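Local coordinates for protein ATP phosphoribosyltransferase regulatory subunit (Lactococcus lactis, PDB 1Z7M) that is required for the first step of histidine biosynthesis and may allow histidine to feedback-regulate ATP phosphoribosyltransferase, at residues 179-191 and 249-263. Residues are numbered along the deposited sequence; the frame is centred on the assembly and turned at random.
Sequences IGSAKFFQRLCQL and DDVLISSFDQLKEFS
Two antiparallel helices of the all-helical stretch between strands 175-181 and 272-274 pack together, beside the end of the first strand, in this relative of class-II histidyl-tRNA synthetases. Helices 182-191 and 250-263 pack with their axes 8.8 Å apart at 157°. Leu252 is a knob in a hole formed by Phe184, Arg187, Leu188 and Leu191. Its CD2 lies over one face of the Phe184 ring, 3.7 Å from the centroid, in a CH-pi contact. Its CD1 meets Leu191 CD1 tip to tip. Ser255 packs its CB on Phe184 CB and turns its OG back to Val251 O of its own helix. Toward the sheet, Leu259 CD2 rests on the backbone of Gly180, and Ile179 CD1 reaches Phe262 CB at 4.1 Å. Ile179 and Leu259 also touch Ile274 of strand 272-274, while Ser181 OG, which caps helix 182-191, bonds to Asp287.

At the other end, Arg187 grips Asp249 side-on. NE lies 3.1 Å and NH2 3.2 Å from the same Asp249 OD2, which sits in the guanidinium plane and is met on its syn side. The two flat groups are turned 61° apart. A bend at chi2 (64°) swings the Arg187 chain across Val251, whose CG2 lies over one guanidinium face. Asp249 is the N-cap of helix 250-263: its OD1 accepts a hydrogen bond from Leu252 N, 3.0 Å away and above the carboxylate plane. With an alanine at Arg187, the buried Asp249 carboxylate would probably lose its cationic partner, and Val251 and Leu252 the CG and CD methylenes packed on them. One aspartate therefore serves both helices: OD1 caps its own and takes a weak bond from Arg187 NE, OD2 accepts the two stronger arginine bonds, and this pairing probably offsets its buried charge.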
# COMPACT_ATOMS: atom_id res chain seq x y z
N ILE B 179 -24.42 34.16 7.60
CA ILE B 179 -24.56 33.39 8.82
C ILE B 179 -25.88 32.64 8.84
O ILE B 179 -26.85 33.03 8.19
CB ILE B 179 -24.48 34.27 10.06
CG1 ILE B 179 -25.54 35.36 9.99
CG2 ILE B 179 -23.11 34.87 10.16
CD1 ILE B 179 -25.56 36.24 11.23
N GLY B 180 -25.91 31.55 9.59
CA GLY B 180 -27.11 30.75 9.66
C GLY B 180 -27.22 29.97 10.96
O GLY B 180 -26.38 30.11 11.85
N SER B 181 -28.26 29.14 11.05
CA SER B 181 -28.49 28.33 12.23
C SER B 181 -28.93 26.90 11.94
O SER B 181 -29.95 26.67 11.30
CB SER B 181 -29.54 29.02 13.09
OG SER B 181 -29.85 28.23 14.22
N ALA B 182 -28.16 25.93 12.43
CA ALA B 182 -28.47 24.53 12.24
C ALA B 182 -29.76 24.26 12.99
O ALA B 182 -30.60 23.48 12.55
CB ALA B 182 -27.36 23.66 12.79
N LYS B 183 -29.92 24.94 14.11
CA LYS B 183 -31.10 24.78 14.95
C LYS B 183 -32.38 25.24 14.25
O LYS B 183 -33.43 24.63 14.41
CB LYS B 183 -30.89 25.56 16.25
CG LYS B 183 -31.51 24.92 17.48
CD LYS B 183 -31.15 25.72 18.74
CE LYS B 183 -31.92 25.26 19.99
NZ LYS B 183 -33.41 25.41 19.86
N PHE B 184 -32.29 26.32 13.48
CA PHE B 184 -33.44 26.83 12.75
C PHE B 184 -33.65 25.86 11.58
O PHE B 184 -34.78 25.51 11.26
CB PHE B 184 -33.13 28.23 12.23
CG PHE B 184 -34.21 28.83 11.35
CD1 PHE B 184 -35.07 29.81 11.84
CD2 PHE B 184 -34.34 28.43 10.01
CE1 PHE B 184 -36.04 30.39 11.02
CE2 PHE B 184 -35.31 29.01 9.19
CZ PHE B 184 -36.15 29.98 9.69
N PHE B 185 -32.56 25.43 10.95
CA PHE B 185 -32.65 24.49 9.84
C PHE B 185 -33.39 23.26 10.35
O PHE B 185 -34.36 22.83 9.76
CB PHE B 185 -31.27 24.06 9.36
CG PHE B 185 -31.28 22.84 8.46
CD1 PHE B 185 -31.67 22.95 7.13
CD2 PHE B 185 -30.93 21.59 8.96
CE1 PHE B 185 -31.69 21.84 6.31
CE2 PHE B 185 -30.95 20.48 8.15
CZ PHE B 185 -31.33 20.60 6.82
N GLN B 186 -32.91 22.72 11.47
CA GLN B 186 -33.52 21.54 12.04
C GLN B 186 -34.98 21.74 12.37
O GLN B 186 -35.83 20.95 11.97
CB GLN B 186 -32.76 21.08 13.28
CG GLN B 186 -31.74 20.00 12.95
CD GLN B 186 -30.48 20.12 13.79
OE1 GLN B 186 -30.55 20.27 15.02
NE2 GLN B 186 -29.31 20.04 13.13
N ARG B 187 -35.27 22.82 13.09
CA ARG B 187 -36.65 23.11 13.45
C ARG B 187 -37.53 23.19 12.21
O ARG B 187 -38.66 22.72 12.21
CB ARG B 187 -36.72 24.44 14.19
CG ARG B 187 -38.11 24.78 14.64
CD ARG B 187 -38.58 23.75 15.62
NE ARG B 187 -39.99 23.91 15.99
CZ ARG B 187 -40.64 23.08 16.79
NH1 ARG B 187 -40.01 22.03 17.31
NH2 ARG B 187 -41.93 23.28 17.04
N LEU B 188 -37.01 23.80 11.15
CA LEU B 188 -37.74 23.95 9.91
C LEU B 188 -38.08 22.60 9.30
O LEU B 188 -39.17 22.40 8.76
CB LEU B 188 -36.91 24.78 8.94
CG LEU B 188 -37.60 25.28 7.68
CD1 LEU B 188 -38.70 26.26 8.05
CD2 LEU B 188 -36.59 25.95 6.80
N CYS B 189 -37.14 21.67 9.38
CA CYS B 189 -37.33 20.33 8.84
C CYS B 189 -38.40 19.59 9.62
O CYS B 189 -39.20 18.85 9.05
CB CYS B 189 -36.03 19.54 8.89
SG CYS B 189 -34.93 19.92 7.55
N GLN B 190 -38.41 19.78 10.93
CA GLN B 190 -39.39 19.10 11.75
C GLN B 190 -40.81 19.59 11.39
O GLN B 190 -41.74 18.80 11.24
CB GLN B 190 -39.07 19.33 13.22
CG GLN B 190 -39.38 18.14 14.12
CD GLN B 190 -40.70 18.31 14.86
OE1 GLN B 190 -40.97 19.36 15.43
NE2 GLN B 190 -41.51 17.27 14.86
N LEU B 191 -40.97 20.90 11.23
CA LEU B 191 -42.28 21.42 10.89
C LEU B 191 -42.67 21.09 9.46
O LEU B 191 -43.84 21.03 9.13
CB LEU B 191 -42.32 22.94 11.08
CG LEU B 191 -41.89 23.47 12.45
CD1 LEU B 191 -41.92 24.99 12.44
CD2 LEU B 191 -42.81 22.93 13.53
N ASP B 249 -43.62 30.32 15.82
CA ASP B 249 -42.88 29.18 16.35
C ASP B 249 -41.80 29.75 17.25
O ASP B 249 -41.08 30.65 16.84
CB ASP B 249 -42.27 28.35 15.22
CG ASP B 249 -41.68 27.04 15.71
OD1 ASP B 249 -40.70 27.09 16.49
OD2 ASP B 249 -42.19 25.96 15.34
N ASP B 250 -41.71 29.26 18.47
CA ASP B 250 -40.71 29.74 19.41
C ASP B 250 -39.30 29.43 18.93
O ASP B 250 -38.47 30.33 18.79
CB ASP B 250 -40.89 29.10 20.79
CG ASP B 250 -42.23 29.43 21.43
OD1 ASP B 250 -42.56 30.63 21.54
OD2 ASP B 250 -42.95 28.48 21.82
N VAL B 251 -39.03 28.15 18.70
CA VAL B 251 -37.71 27.72 18.26
C VAL B 251 -37.26 28.51 17.04
O VAL B 251 -36.13 28.96 16.97
CB VAL B 251 -37.72 26.21 17.92
CG1 VAL B 251 -36.30 25.71 17.73
CG2 VAL B 251 -38.41 25.43 19.02
N LEU B 252 -38.16 28.69 16.08
CA LEU B 252 -37.82 29.44 14.88
C LEU B 252 -37.50 30.89 15.20
O LEU B 252 -36.41 31.35 14.89
CB LEU B 252 -38.92 29.36 13.83
CG LEU B 252 -39.07 28.03 13.07
CD1 LEU B 252 -40.04 28.20 11.91
CD2 LEU B 252 -37.73 27.59 12.55
N ILE B 253 -38.43 31.62 15.81
CA ILE B 253 -38.15 33.03 16.13
C ILE B 253 -36.92 33.16 17.02
O ILE B 253 -36.12 34.06 16.84
CB ILE B 253 -39.36 33.75 16.85
CG1 ILE B 253 -39.58 33.15 18.25
CG2 ILE B 253 -40.63 33.65 16.00
CD1 ILE B 253 -40.68 33.83 19.07
N SER B 254 -36.77 32.25 17.98
CA SER B 254 -35.62 32.26 18.87
C SER B 254 -34.28 32.22 18.12
O SER B 254 -33.40 33.04 18.35
CB SER B 254 -35.70 31.05 19.82
OG SER B 254 -34.44 30.73 20.37
N SER B 255 -34.16 31.25 17.21
CA SER B 255 -32.95 31.06 16.41
C SER B 255 -32.66 32.21 15.47
O SER B 255 -31.50 32.54 15.24
CB SER B 255 -33.03 29.76 15.60
OG SER B 255 -33.01 28.64 16.46
N PHE B 256 -33.72 32.81 14.92
CA PHE B 256 -33.58 33.94 14.01
C PHE B 256 -33.18 35.21 14.75
O PHE B 256 -32.51 36.08 14.19
CB PHE B 256 -34.88 34.23 13.29
CG PHE B 256 -34.84 35.50 12.50
CD1 PHE B 256 -34.37 35.50 11.20
CD2 PHE B 256 -35.20 36.71 13.09
CE1 PHE B 256 -34.26 36.69 10.48
CE2 PHE B 256 -35.10 37.89 12.39
CZ PHE B 256 -34.63 37.88 11.08
N ASP B 257 -33.62 35.32 16.00
CA ASP B 257 -33.27 36.47 16.83
C ASP B 257 -31.77 36.45 17.11
O ASP B 257 -31.12 37.49 17.04
CB ASP B 257 -34.01 36.42 18.17
CG ASP B 257 -35.37 37.10 18.11
OD1 ASP B 257 -35.59 37.94 17.18
OD2 ASP B 257 -36.20 36.81 18.99
N GLN B 258 -31.23 35.28 17.43
CA GLN B 258 -29.81 35.13 17.70
C GLN B 258 -28.98 35.61 16.50
O GLN B 258 -28.01 36.36 16.66
CB GLN B 258 -29.47 33.68 18.02
CG GLN B 258 -28.03 33.47 18.42
CD GLN B 258 -27.68 34.11 19.74
OE1 GLN B 258 -28.08 33.62 20.80
NE2 GLN B 258 -26.94 35.21 19.70
N LEU B 259 -29.36 35.18 15.30
CA LEU B 259 -28.65 35.60 14.10
C LEU B 259 -28.76 37.11 13.96
O LEU B 259 -27.79 37.78 13.64
CB LEU B 259 -29.25 34.92 12.86
CG LEU B 259 -29.23 33.39 12.84
CD1 LEU B 259 -30.00 32.89 11.65
CD2 LEU B 259 -27.80 32.90 12.81
N LYS B 260 -29.95 37.63 14.20
CA LYS B 260 -30.19 39.06 14.10
C LYS B 260 -29.25 39.86 15.02
O LYS B 260 -28.73 40.89 14.61
CB LYS B 260 -31.65 39.36 14.43
CG LYS B 260 -32.08 40.79 14.16
CD LYS B 260 -33.47 41.05 14.71
CE LYS B 260 -33.62 42.49 15.14
NZ LYS B 260 -34.77 42.71 16.09
N GLU B 261 -29.01 39.37 16.24
CA GLU B 261 -28.11 40.04 17.19
C GLU B 261 -26.73 40.16 16.56
O GLU B 261 -26.17 41.25 16.44
CB GLU B 261 -27.97 39.27 18.51
CG GLU B 261 -29.11 39.44 19.52
CD GLU B 261 -28.78 38.87 20.93
OE1 GLU B 261 -27.81 39.36 21.57
OE2 GLU B 261 -29.48 37.92 21.39
N PHE B 262 -26.18 39.01 16.16
CA PHE B 262 -24.88 38.96 15.52
C PHE B 262 -24.88 39.94 14.35
O PHE B 262 -23.94 40.70 14.15
CB PHE B 262 -24.61 37.54 15.00
CG PHE B 262 -24.40 36.52 16.09
CD1 PHE B 262 -24.72 35.18 15.87
CD2 PHE B 262 -23.88 36.89 17.33
CE1 PHE B 262 -24.52 34.23 16.86
CE2 PHE B 262 -23.68 35.94 18.33
CZ PHE B 262 -24.00 34.61 18.09
N SER B 263 -25.96 39.91 13.56
CA SER B 263 -26.06 40.77 12.41
C SER B 263 -25.85 42.20 12.85
O SER B 263 -25.17 42.97 12.17
CB SER B 263 -27.44 40.62 11.76
OG SER B 263 -27.46 41.22 10.47